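Local coordinates for protein adenylyltransferase and sulfurtransferase uba4 (Chaetomium thermophilum, PDB 6YUB) that probably activates and thiolates sulfur-carrier proteins for tRNA wobble-uridine 2-thiolation and molybdenum cofactor synthesis, the piece here being its rhodanese-like sulfurtransferase domain, at residues T4-N9 and D118-D123; L23-K28 and I76-R81; C80-D85 and G112-R117; E88-L93 and I106-G111. One frame throughout, in Å; residues are numbered along the deposited sequence.

Contact 1: T4-N9 and D118-D123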
loop_
_atom_site.group_PDB
_atom_site.type_symbol
_atom_site.label_atom_id
_atom_site.label_comp_id
_atom_site.label_asym_id
_atom_site.label_seq_id
_atom_site.Cartn_x
_atom_site.Cartn_y
_atom_site.Cartn_z
ATOM N N THR C 4 7.140 -2.100 -8.181
ATOM C CA THR C 4 6.828 -3.500 -8.406
ATOM C C THR C 4 6.952 -4.288 -7.105
ATOM O O THR C 4 7.622 -3.872 -6.156
ATOM C CB THR C 4 7.756 -4.093 -9.467
ATOM O OG1 THR C 4 9.109 -4.062 -8.994
ATOM C CG2 THR C 4 7.657 -3.300 -10.764
ATOM N N ALA C 5 6.287 -5.444 -7.070
ATOM C CA ALA C 5 6.367 -6.301 -5.893
ATOM C C ALA C 5 7.803 -6.730 -5.622
ATOM O O ALA C 5 8.249 -6.743 -4.469
ATOM C CB ALA C 5 5.467 -7.524 -6.072
ATOM N N THR C 6 8.545 -7.081 -6.675
ATOM C CA THR C 6 9.934 -7.488 -6.503
ATOM C C THR C 6 10.788 -6.330 -6.002
ATOM O O THR C 6 11.561 -6.481 -5.048
ATOM C CB THR C 6 10.491 -8.030 -7.822
ATOM O OG1 THR C 6 10.231 -7.091 -8.874
ATOM C CG2 THR C 6 9.856 -9.368 -8.164
ATOM N N ALA C 7 10.666 -5.161 -6.638
ATOM C CA ALA C 7 11.458 -4.009 -6.224
ATOM C C ALA C 7 11.160 -3.625 -4.781
ATOM O O ALA C 7 12.077 -3.320 -4.009
ATOM C CB ALA C 7 11.194 -2.827 -7.158
ATOM N N TYR C 8 9.881 -3.631 -4.397
ATOM C CA TYR C 8 9.523 -3.304 -3.021
ATOM C C TYR C 8 10.131 -4.301 -2.044
ATOM O O TYR C 8 10.576 -3.922 -0.954
ATOM C CB TYR C 8 8.005 -3.266 -2.867
ATOM C CG TYR C 8 7.549 -3.159 -1.432
ATOM C CD1 TYR C 8 7.631 -1.954 -0.746
ATOM C CD2 TYR C 8 7.040 -4.261 -0.760
ATOM C CE1 TYR C 8 7.217 -1.851 0.568
ATOM C CE2 TYR C 8 6.623 -4.168 0.553
ATOM C CZ TYR C 8 6.715 -2.962 1.213
ATOM O OH TYR C 8 6.300 -2.865 2.520
ATOM N N ASN C 9 10.156 -5.585 -2.414
ATOM C CA ASN C 9 10.770 -6.588 -1.553
ATOM C C ASN C 9 12.287 -6.440 -1.534
ATOM O O ASN C 9 12.914 -6.554 -0.475
ATOM C CB ASN C 9 10.372 -7.990 -2.017
ATOM C CG ASN C 9 10.947 -9.081 -1.135
ATOM O OD1 ASN C 9 10.484 -9.297 -0.015
ATOM N ND2 ASN C 9 11.959 -9.779 -1.639
ATOM N N ASP C 118 2.832 -13.912 -6.919
ATOM C CA ASP C 118 3.460 -14.393 -8.141
ATOM C C ASP C 118 4.931 -14.018 -8.240
ATOM O O ASP C 118 5.658 -14.630 -9.030
ATOM C CB ASP C 118 2.714 -13.844 -9.361
ATOM C CG ASP C 118 1.294 -14.362 -9.462
ATOM O OD1 ASP C 118 0.949 -15.300 -8.713
ATOM O OD2 ASP C 118 0.522 -13.830 -10.287
ATOM N N GLU C 119 5.391 -13.040 -7.460
ATOM C CA GLU C 119 6.737 -12.507 -7.627
ATOM C C GLU C 119 7.686 -12.806 -6.479
ATOM O O GLU C 119 8.887 -12.949 -6.724
ATOM C CB GLU C 119 6.678 -10.984 -7.826
ATOM C CG GLU C 119 6.550 -10.556 -9.279
ATOM C CD GLU C 119 5.819 -9.237 -9.440
ATOM O OE1 GLU C 119 4.575 -9.258 -9.542
ATOM O OE2 GLU C 119 6.487 -8.181 -9.458
ATOM N N VAL C 120 7.200 -12.906 -5.241
ATOM C CA VAL C 120 8.111 -13.006 -4.109
ATOM C C VAL C 120 7.726 -14.119 -3.143
ATOM O O VAL C 120 8.600 -14.791 -2.583
ATOM C CB VAL C 120 8.202 -11.654 -3.365
ATOM C CG1 VAL C 120 8.613 -10.542 -4.321
ATOM C CG2 VAL C 120 6.879 -11.308 -2.695
ATOM N N ASP C 121 6.429 -14.330 -2.937
ATOM C CA ASP C 121 5.935 -15.264 -1.924
ATOM C C ASP C 121 4.918 -16.207 -2.549
ATOM O O ASP C 121 3.703 -16.006 -2.421
ATOM C CB ASP C 121 5.327 -14.510 -0.737
ATOM C CG ASP C 121 4.916 -15.429 0.399
ATOM O OD1 ASP C 121 5.053 -16.661 0.254
ATOM O OD2 ASP C 121 4.458 -14.915 1.443
ATOM N N PRO C 122 5.382 -17.266 -3.221
ATOM C CA PRO C 122 4.437 -18.217 -3.835
ATOM C C PRO C 122 3.533 -18.922 -2.835
ATOM O O PRO C 122 2.557 -19.556 -3.257
ATOM C CB PRO C 122 5.356 -19.219 -4.553
ATOM C CG PRO C 122 6.658 -18.494 -4.735
ATOM C CD PRO C 122 6.786 -17.590 -3.539
ATOM N N ASP C 123 3.820 -18.836 -1.537
ATOM C CA ASP C 123 3.019 -19.503 -0.521
ATOM C C ASP C 123 1.947 -18.604 0.083
ATOM O O ASP C 123 1.245 -19.036 1.004
ATOM C CB ASP C 123 3.928 -20.029 0.598
HETATM O O HOH W 1 4.579 -6.034 -9.299
#

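Contact 2: L23-K28 and I76-R81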
loop_
_atom_site.group_PDB
_atom_site.type_symbol
_atom_site.label_atom_id
_atom_site.label_comp_id
_atom_site.label_asym_id
_atom_site.label_seq_id
_atom_site.Cartn_x
_atom_site.Cartn_y
_atom_site.Cartn_z
ATOM N N LEU C 23 0.126 0.302 3.968
ATOM C CA LEU C 23 -1.326 0.277 4.090
ATOM C C LEU C 23 -1.889 -0.829 3.206
ATOM O O LEU C 23 -1.660 -0.836 1.992
ATOM C CB LEU C 23 -1.928 1.629 3.706
ATOM C CG LEU C 23 -1.507 2.827 4.558
ATOM C CD1 LEU C 23 -2.248 4.085 4.124
ATOM C CD2 LEU C 23 -1.741 2.553 6.036
ATOM N N ASP C 24 -2.624 -1.756 3.818
ATOM C CA ASP C 24 -3.308 -2.831 3.104
ATOM C C ASP C 24 -4.786 -2.459 3.016
ATOM O O ASP C 24 -5.506 -2.507 4.018
ATOM C CB ASP C 24 -3.111 -4.167 3.815
ATOM C CG ASP C 24 -3.603 -5.345 2.993
ATOM O OD1 ASP C 24 -4.593 -5.189 2.246
ATOM O OD2 ASP C 24 -2.997 -6.431 3.098
ATOM N N THR C 25 -5.236 -2.094 1.818
ATOM C CA THR C 25 -6.565 -1.531 1.625
ATOM C C THR C 25 -7.635 -2.579 1.344
ATOM O O THR C 25 -8.769 -2.212 1.020
ATOM C CB THR C 25 -6.541 -0.510 0.480
ATOM O OG1 THR C 25 -5.712 -0.999 -0.585
ATOM C CG2 THR C 25 -6.013 0.830 0.967
ATOM N N ARG C 26 -7.312 -3.862 1.455
ATOM C CA ARG C 26 -8.318 -4.891 1.254
ATOM C C ARG C 26 -9.353 -4.843 2.377
ATOM O O ARG C 26 -9.132 -4.260 3.442
ATOM C CB ARG C 26 -7.671 -6.273 1.195
ATOM C CG ARG C 26 -6.659 -6.439 0.072
ATOM C CD ARG C 26 -6.044 -7.828 0.106
ATOM N NE ARG C 26 -5.267 -8.049 1.324
ATOM C CZ ARG C 26 -4.891 -9.244 1.768
ATOM N NH1 ARG C 26 -5.227 -10.343 1.104
ATOM N NH2 ARG C 26 -4.184 -9.340 2.886
ATOM N N GLU C 27 -10.499 -5.465 2.126
ATOM C CA GLU C 27 -11.550 -5.521 3.130
ATOM C C GLU C 27 -11.127 -6.429 4.283
ATOM O O GLU C 27 -10.254 -7.291 4.147
ATOM C CB GLU C 27 -12.856 -6.007 2.507
ATOM C CG GLU C 27 -13.408 -5.068 1.441
ATOM C CD GLU C 27 -13.760 -3.697 1.991
ATOM O OE1 GLU C 27 -14.431 -3.629 3.042
ATOM O OE2 GLU C 27 -13.358 -2.686 1.378
ATOM N N LYS C 28 -11.767 -6.217 5.438
ATOM C CA LYS C 28 -11.361 -6.901 6.661
ATOM C C LYS C 28 -11.248 -8.407 6.449
ATOM O O LYS C 28 -10.238 -9.022 6.809
ATOM C CB LYS C 28 -12.356 -6.591 7.781
ATOM N N ILE C 76 5.021 6.287 2.091
ATOM C CA ILE C 76 3.802 5.517 2.301
ATOM C C ILE C 76 3.645 4.559 1.128
ATOM O O ILE C 76 3.829 4.949 -0.031
ATOM C CB ILE C 76 2.561 6.424 2.432
ATOM C CG1 ILE C 76 2.715 7.369 3.626
ATOM C CG2 ILE C 76 1.300 5.579 2.576
ATOM C CD1 ILE C 76 1.616 8.410 3.737
ATOM N N VAL C 77 3.310 3.307 1.429
ATOM C CA VAL C 77 3.120 2.275 0.418
ATOM C C VAL C 77 1.714 1.710 0.567
ATOM O O VAL C 77 1.310 1.318 1.669
ATOM C CB VAL C 77 4.170 1.157 0.538
ATOM C CG1 VAL C 77 3.878 0.043 -0.461
ATOM C CG2 VAL C 77 5.570 1.718 0.327
ATOM N N VAL C 78 0.977 1.669 -0.538
ATOM C CA VAL C 78 -0.372 1.119 -0.570
ATOM C C VAL C 78 -0.345 -0.174 -1.370
ATOM O O VAL C 78 0.441 -0.332 -2.311
ATOM C CB VAL C 78 -1.381 2.118 -1.174
ATOM C CG1 VAL C 78 -2.782 1.525 -1.184
ATOM C CG2 VAL C 78 -1.355 3.431 -0.404
ATOM N N VAL C 79 -1.205 -1.111 -0.988
ATOM C CA VAL C 79 -1.311 -2.383 -1.693
ATOM C C VAL C 79 -2.720 -2.923 -1.500
ATOM O O VAL C 79 -3.293 -2.829 -0.410
ATOM C CB VAL C 79 -0.242 -3.388 -1.209
ATOM C CG1 VAL C 79 -0.314 -3.570 0.300
ATOM C CG2 VAL C 79 -0.406 -4.718 -1.927
ATOM N N CYS C 80 -3.274 -3.489 -2.568
ATOM C CA CYS C 80 -4.644 -3.985 -2.560
ATOM C C CYS C 80 -4.642 -5.421 -3.083
ATOM O O CYS C 80 -3.630 -6.133 -3.034
ATOM C CB CYS C 80 -5.548 -3.062 -3.392
ATOM S SG CYS C 80 -5.362 -3.276 -5.169
ATOM N N ARG C 81 -5.792 -5.865 -3.602
ATOM C CA ARG C 81 -5.898 -7.229 -4.111
ATOM C C ARG C 81 -5.031 -7.421 -5.351
ATOM O O ARG C 81 -4.123 -8.260 -5.366
ATOM C CB ARG C 81 -7.357 -7.572 -4.424
ATOM C CG ARG C 81 -8.092 -8.274 -3.292
ATOM C CD ARG C 81 -9.429 -8.865 -3.750
ATOM N NE ARG C 81 -9.275 -10.188 -4.354
ATOM C CZ ARG C 81 -9.557 -10.488 -5.622
ATOM N NH1 ARG C 81 -10.028 -9.568 -6.453
ATOM N NH2 ARG C 81 -9.375 -11.728 -6.056
#

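Contact 3: C80-D85 and G112-R117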
loop_
_atom_site.group_PDB
_atom_site.type_symbol
_atom_site.label_atom_id
_atom_site.label_comp_id
_atom_site.label_asym_id
_atom_site.label_seq_id
_atom_site.Cartn_x
_atom_site.Cartn_y
_atom_site.Cartn_z
ATOM N N CYS C 80 -3.274 -3.489 -2.568
ATOM C CA CYS C 80 -4.644 -3.985 -2.560
ATOM C C CYS C 80 -4.642 -5.421 -3.083
ATOM O O CYS C 80 -3.630 -6.133 -3.034
ATOM C CB CYS C 80 -5.548 -3.062 -3.392
ATOM S SG CYS C 80 -5.362 -3.276 -5.169
ATOM N N ARG C 81 -5.792 -5.865 -3.602
ATOM C CA ARG C 81 -5.898 -7.229 -4.111
ATOM C C ARG C 81 -5.031 -7.421 -5.351
ATOM O O ARG C 81 -4.123 -8.260 -5.366
ATOM C CB ARG C 81 -7.357 -7.572 -4.424
ATOM C CG ARG C 81 -8.092 -8.274 -3.292
ATOM C CD ARG C 81 -9.429 -8.865 -3.750
ATOM N NE ARG C 81 -9.275 -10.188 -4.354
ATOM C CZ ARG C 81 -9.557 -10.488 -5.622
ATOM N NH1 ARG C 81 -10.028 -9.568 -6.453
ATOM N NH2 ARG C 81 -9.375 -11.728 -6.056
ATOM N N ARG C 82 -5.298 -6.644 -6.408
ATOM C CA ARG C 82 -4.612 -6.816 -7.683
ATOM C C ARG C 82 -4.073 -5.499 -8.232
ATOM O O ARG C 82 -3.767 -5.412 -9.426
ATOM C CB ARG C 82 -5.550 -7.458 -8.711
ATOM C CG ARG C 82 -6.252 -8.717 -8.231
ATOM C CD ARG C 82 -7.255 -9.199 -9.272
ATOM N NE ARG C 82 -7.838 -10.494 -8.935
ATOM C CZ ARG C 82 -7.319 -11.667 -9.288
ATOM N NH1 ARG C 82 -6.193 -11.719 -9.988
ATOM N NH2 ARG C 82 -7.925 -12.791 -8.937
ATOM N N GLY C 83 -3.959 -4.475 -7.393
ATOM C CA GLY C 83 -3.438 -3.197 -7.841
ATOM C C GLY C 83 -4.395 -2.375 -8.676
ATOM O O GLY C 83 -3.953 -1.538 -9.467
ATOM N N GLN C 84 -5.702 -2.581 -8.510
ATOM C CA GLN C 84 -6.702 -1.859 -9.293
ATOM C C GLN C 84 -7.268 -0.645 -8.570
ATOM O O GLN C 84 -7.501 0.390 -9.200
ATOM C CB GLN C 84 -7.847 -2.801 -9.682
ATOM C CG GLN C 84 -7.688 -3.406 -11.069
ATOM C CD GLN C 84 -8.203 -4.827 -11.152
ATOM O OE1 GLN C 84 -9.213 -5.173 -10.540
ATOM N NE2 GLN C 84 -7.500 -5.665 -11.904
ATOM N N ASP C 85 -7.494 -0.743 -7.263
ATOM C CA ASP C 85 -7.960 0.384 -6.467
ATOM C C ASP C 85 -6.838 1.050 -5.680
ATOM O O ASP C 85 -7.089 2.036 -4.978
ATOM C CB ASP C 85 -9.062 -0.072 -5.505
ATOM C CG ASP C 85 -10.264 -0.642 -6.229
ATOM O OD1 ASP C 85 -10.725 -0.016 -7.207
ATOM O OD2 ASP C 85 -10.743 -1.722 -5.827
ATOM N N GLY C 112 -0.709 -5.476 -6.830
ATOM C CA GLY C 112 -1.270 -5.756 -5.528
ATOM C C GLY C 112 -0.734 -7.039 -4.921
ATOM O O GLY C 112 0.377 -7.493 -5.215
ATOM N N MET C 113 -1.551 -7.636 -4.050
ATOM C CA MET C 113 -1.138 -8.844 -3.347
ATOM C C MET C 113 -0.998 -10.025 -4.299
ATOM O O MET C 113 -0.248 -10.962 -4.009
ATOM C CB MET C 113 -2.142 -9.163 -2.239
ATOM C CG MET C 113 -1.567 -9.938 -1.065
ATOM S SD MET C 113 -0.145 -9.156 -0.263
ATOM C CE MET C 113 -0.695 -7.457 -0.135
ATOM N N LYS C 114 -1.709 -10.005 -5.429
ATOM C CA LYS C 114 -1.548 -11.062 -6.422
ATOM C C LYS C 114 -0.138 -11.045 -6.998
ATOM O O LYS C 114 0.509 -12.089 -7.127
ATOM C CB LYS C 114 -2.589 -10.905 -7.531
ATOM C CG LYS C 114 -2.511 -11.965 -8.626
ATOM C CD LYS C 114 -3.232 -13.249 -8.239
ATOM C CE LYS C 114 -3.171 -14.275 -9.366
ATOM N NZ LYS C 114 -4.392 -15.131 -9.422
ATOM N N ALA C 115 0.355 -9.857 -7.362
ATOM C CA ALA C 115 1.738 -9.738 -7.809
ATOM C C ALA C 115 2.704 -10.208 -6.729
ATOM O O ALA C 115 3.692 -10.888 -7.023
ATOM C CB ALA C 115 2.038 -8.294 -8.212
ATOM N N TRP C 116 2.429 -9.862 -5.468
ATOM C CA TRP C 116 3.268 -10.322 -4.369
ATOM C C TRP C 116 3.391 -11.841 -4.376
ATOM O O TRP C 116 4.493 -12.392 -4.285
ATOM C CB TRP C 116 2.697 -9.831 -3.037
ATOM C CG TRP C 116 3.532 -10.197 -1.849
ATOM C CD1 TRP C 116 3.405 -11.309 -1.069
ATOM C CD2 TRP C 116 4.620 -9.444 -1.300
ATOM N NE1 TRP C 116 4.348 -11.297 -0.071
ATOM C CE2 TRP C 116 5.106 -10.163 -0.190
ATOM C CE3 TRP C 116 5.233 -8.235 -1.642
ATOM C CZ2 TRP C 116 6.176 -9.712 0.580
ATOM C CZ3 TRP C 116 6.294 -7.788 -0.876
ATOM C CH2 TRP C 116 6.755 -8.526 0.222
ATOM N N ARG C 117 2.259 -12.540 -4.496
ATOM C CA ARG C 117 2.293 -13.998 -4.539
ATOM C C ARG C 117 3.089 -14.489 -5.743
ATOM O O ARG C 117 3.933 -15.385 -5.622
ATOM C CB ARG C 117 0.867 -14.551 -4.577
ATOM C CG ARG C 117 0.792 -16.070 -4.595
ATOM C CD ARG C 117 -0.482 -16.561 -5.273
ATOM N NE ARG C 117 -0.465 -18.008 -5.474
ATOM C CZ ARG C 117 -0.814 -18.899 -4.549
ATOM N NH1 ARG C 117 -1.210 -18.497 -3.348
ATOM N NH2 ARG C 117 -0.763 -20.194 -4.825
#

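Contact 4: E88-L93 and I106-G111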
loop_
_atom_site.group_PDB
_atom_site.type_symbol
_atom_site.label_atom_id
_atom_site.label_comp_id
_atom_site.label_asym_id
_atom_site.label_seq_id
_atom_site.Cartn_x
_atom_site.Cartn_y
_atom_site.Cartn_z
ATOM N N GLU C 88 -6.140 4.890 -6.838
ATOM C CA GLU C 88 -7.079 5.892 -6.347
ATOM C C GLU C 88 -6.738 6.295 -4.917
ATOM O O GLU C 88 -6.713 7.485 -4.586
ATOM C CB GLU C 88 -8.512 5.365 -6.432
ATOM C CG GLU C 88 -9.552 6.348 -5.913
ATOM C CD GLU C 88 -10.955 6.038 -6.400
ATOM O OE1 GLU C 88 -11.212 4.881 -6.799
ATOM O OE2 GLU C 88 -11.800 6.957 -6.390
ATOM N N VAL C 89 -6.460 5.312 -4.057
ATOM C CA VAL C 89 -6.066 5.613 -2.682
ATOM C C VAL C 89 -4.892 6.582 -2.672
ATOM O O VAL C 89 -4.899 7.593 -1.960
ATOM C CB VAL C 89 -5.731 4.315 -1.924
ATOM C CG1 VAL C 89 -5.073 4.634 -0.589
ATOM C CG2 VAL C 89 -6.984 3.480 -1.719
ATOM N N VAL C 90 -3.863 6.288 -3.470
ATOM C CA VAL C 90 -2.699 7.163 -3.539
ATOM C C VAL C 90 -3.096 8.544 -4.044
ATOM O O VAL C 90 -2.556 9.565 -3.600
ATOM C CB VAL C 90 -1.609 6.530 -4.426
ATOM C CG1 VAL C 90 -0.492 7.527 -4.696
ATOM C CG2 VAL C 90 -1.062 5.267 -3.777
ATOM N N GLU C 91 -4.050 8.600 -4.977
ATOM C CA GLU C 91 -4.435 9.877 -5.565
ATOM C C GLU C 91 -5.101 10.785 -4.538
ATOM O O GLU C 91 -4.890 12.004 -4.551
ATOM C CB GLU C 91 -5.367 9.644 -6.754
ATOM N N LYS C 92 -5.908 10.215 -3.642
ATOM C CA LYS C 92 -6.625 11.028 -2.667
ATOM C C LYS C 92 -5.726 11.473 -1.521
ATOM O O LYS C 92 -5.945 12.548 -0.951
ATOM C CB LYS C 92 -7.827 10.255 -2.123
ATOM C CG LYS C 92 -8.694 9.624 -3.204
ATOM C CD LYS C 92 -9.932 8.952 -2.620
ATOM C CE LYS C 92 -11.186 9.790 -2.839
ATOM N NZ LYS C 92 -12.215 9.049 -3.626
ATOM N N LEU C 93 -4.718 10.671 -1.168
ATOM C CA LEU C 93 -3.789 11.077 -0.119
ATOM C C LEU C 93 -3.036 12.339 -0.527
ATOM O O LEU C 93 -2.897 13.278 0.264
ATOM C CB LEU C 93 -2.813 9.945 0.192
ATOM C CG LEU C 93 -3.387 8.661 0.794
ATOM C CD1 LEU C 93 -2.267 7.824 1.413
ATOM C CD2 LEU C 93 -4.469 8.944 1.820
ATOM N N ILE C 106 4.426 8.788 -1.832
ATOM C CA ILE C 106 3.335 7.845 -1.608
ATOM C C ILE C 106 3.227 6.973 -2.850
ATOM O O ILE C 106 3.081 7.491 -3.965
ATOM C CB ILE C 106 2.005 8.558 -1.325
ATOM C CG1 ILE C 106 2.142 9.460 -0.096
ATOM C CG2 ILE C 106 0.892 7.542 -1.111
ATOM C CD1 ILE C 106 1.201 10.646 -0.104
ATOM N N MET C 107 3.303 5.660 -2.661
ATOM C CA MET C 107 3.352 4.718 -3.766
ATOM C C MET C 107 2.320 3.619 -3.555
ATOM O O MET C 107 1.697 3.511 -2.495
ATOM C CB MET C 107 4.746 4.085 -3.902
ATOM C CG MET C 107 5.902 5.063 -3.857
ATOM S SD MET C 107 7.304 4.382 -2.949
ATOM C CE MET C 107 7.348 2.712 -3.598
ATOM N N ASP C 108 2.153 2.792 -4.585
ATOM C CA ASP C 108 1.369 1.569 -4.476
ATOM C C ASP C 108 2.114 0.447 -5.183
ATOM O O ASP C 108 2.945 0.679 -6.064
ATOM C CB ASP C 108 -0.039 1.730 -5.067
ATOM C CG ASP C 108 -0.025 1.901 -6.570
ATOM O OD1 ASP C 108 0.861 2.617 -7.084
ATOM O OD2 ASP C 108 -0.904 1.321 -7.240
ATOM N N ILE C 109 1.801 -0.781 -4.784
ATOM C CA ILE C 109 2.473 -1.965 -5.308
ATOM C C ILE C 109 1.765 -2.405 -6.581
ATOM O O ILE C 109 0.561 -2.680 -6.571
ATOM C CB ILE C 109 2.503 -3.095 -4.265
ATOM C CG1 ILE C 109 3.250 -2.616 -3.014
ATOM C CG2 ILE C 109 3.148 -4.346 -4.846
ATOM C CD1 ILE C 109 3.546 -3.699 -1.997
ATOM N N VAL C 110 2.520 -2.474 -7.681
ATOM C CA VAL C 110 1.954 -2.897 -8.954
ATOM C C VAL C 110 1.470 -4.335 -8.841
ATOM O O VAL C 110 2.198 -5.223 -8.380
ATOM C CB VAL C 110 2.995 -2.742 -10.075
ATOM C CG1 VAL C 110 2.531 -3.450 -11.339
ATOM C CG2 VAL C 110 3.259 -1.266 -10.347
ATOM N N GLY C 111 0.231 -4.569 -9.266
ATOM C CA GLY C 111 -0.356 -5.890 -9.210
ATOM C C GLY C 111 -0.878 -6.305 -7.854
ATOM O O GLY C 111 -1.435 -7.404 -7.736
#

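Contact 1: T4-N9 and D118-D123
Two helix ends of the rhodanese-like domain meet here at the surface: the first turn of helix 5-13, carrying A5 and T6, lies against E119 and V120, where helix 112-119 runs out. E119 and V120 share the contact about equally. The E119 chain, extended beyond CG, crosses T6 at about a right angle, and T6 CG2 sits 3.6 Å from E119 CB. The carboxylate reaches on to A5, whose CB is 3.6 Å from E119 OE2. A water completes this side: it accepts from A5 N at 2.9 Å and donates to E119 OE2, also at 2.9 Å, so the acid is tied to the start of the helix through solvent. That start is N-capped by T4, whose OG1 accepts from A7 N at 3.0 Å. Both helices cover the face of the parallel sheet that carries I109; A5 packs on I109 and on A115, while Y8 lies against W116. V120 is the first residue to leave the helical path, and its CG1, anti to the carbonyl carbon (chi1 -56°), fits against helix 5-13, 3.8 Å from A5 O and 3.9 Å from the side-chain carbon N9 CB.

Contact 2: L23-K28 and I76-R81
L23 and D24 pair with V78 and V79 as neighbouring parallel strands, the chains running only 16° apart, and the backbone bonds form a ladder from L23 N to V77 O (2.8 Å), from V79 N to L23 O and from T25 N to V79 O. Where the first strand ends, T25 adds a second bond to the same carbonyl: OG1 donates to V79 O over 3.0 Å, coming from well above the carbonyl plane, while T25 N arrives nearly along the C=O direction. The torsion that sets OG1 between the backbone N and carbonyl carbon (chi1 40°) also brings it within 3.5 Å of CB of C80, the predicted persulfide cysteine. On the sheet face that carries D24 and V79, R26 grips D24 side-on: NE meets OD1 at 3.1 Å on its syn lone pair and almost in the guanidinium plane, and NH2 donates to OD2 at 3.1 Å, tilted from that plane. D24 OD1 also accepts from R26 N, closing an Asx turn, and G34 O takes a further bond from R26 NH2. The aliphatic part of R26 crosses R81, CD to CG 4.0 Å. These two strands are central in the five-stranded sheet, flanked by strands 40-41 and 106-109; helix 86-95 packs on T25 and V78, and M113 of helix 112-119 covers D24 and V79.

Contact 3: C80-D85 and G112-R117
With chi1 at -180°, K114 CG points away from its own amide nitrogen and the chain then bends at chi2, while R82 runs extended from CG to NE; the two side chains therefore lie alongside, pointing the same way. R82 belongs to the active-site loop of the rhodanese-like domain, which follows strand 76-79 with C80, the predicted persulfide cysteine, and here rests on helix 112-119, the helix of K114. The amides of M113 and K114 face the loop carbonyls. M113 N donates to C80 O at 2.8 Å, tilted 21° from the carbonyl plane, and K114 N donates to R81 O at 3.0 Å, so the two bonds fix consecutive peptides of the loop. The backbones come together at a pair of glycines, G83 and G112, with CA atoms 4.1 Å apart. A CB on G112 would collide with the loop, and both glycines have positive phi. Beside this junction M113 CB lies 3.5 Å from C80 O. Away from the loop M113 continues to F124, and R81 gives its NE to I127 O, which ties the loop to the end of the chain. Replacing K114 with an alanine would probably keep the backbone hydrogen bond to R81 O but strip the aliphatic support from alongside the R82 guanidinium, leaving that arginine freer to turn. K114 NZ, of like charge, also lies 3.9 Å from R82 NH1, while the nearest approach is from carbon: K114 CD meets R82 NH1 obliquely at 3.8 Å.

Contact 4: E88-L93 and I106-G111
Apolar helix-on-strand packing joins V90 and L93 of helix 86-95 to I106 of strand 106-109. The pieces are the last two elements of a beta-alpha-beta unit, strand 76-79, helix, strand 106-109, in which the helix crosses over one face of the parallel sheet and the chain returns beside the strand it left. The axis of the 88-93 segment runs nearly antiparallel to strand 106-109 (175°), with a closest approach of 8.2 Å. V90 makes most of the contact from the helix side. With CG1 anti to the backbone N (chi1 171°), its two methyls sit over successive parts of the strand: CG1 touches I106 CG2 at 3.8 Å and lies 3.6 Å from I106 O, while CG2 comes to 3.5 Å from M107 O. V90 and I106 slide past each other in opposite directions, and L93, one turn on, crosses I106 at about a right angle, placing its CD1 4.1 Å from I106 CG2. A glycine in place of V90 would probably open a gap over I106 and the M107 carbonyl, leaving the helix less firmly seated on the strand. V90 also packs on V78 of the neighbouring strand, and L93 continues to F47, so helix 86-95 also touches its neighbour, helix 44-54. Further along the strand D108 points its CB at the same valine and sends its carboxylate to R2, with OD2 in a salt bridge to R2 NH2. The apolar contact ends there, with D108 CB 3.9 Å from V90 CG2.

Overall arrangement
Contacts 2 and 3 share C80 and R81, and their centres lie about 9 Å apart: one sets the strand leading into the predicted persulfide cysteine, the other seats the loop beyond it. M113 bridges them, its CE packing on V79. Contact 4 joins the same sheet next door, where V78 N probably hydrogen-bonds to M107 O and M107 N to I76 O; the D108 side chain is about 7 Å from that of C80. Contact 1 is more peripheral, the A5 side chain about 12 Å from that of C80, yet it shares helix 112-119 with contact 3 and Y8 packs on W116. Along the chain, contact 1 encloses the other three, and contact 4 is nested within contact 3.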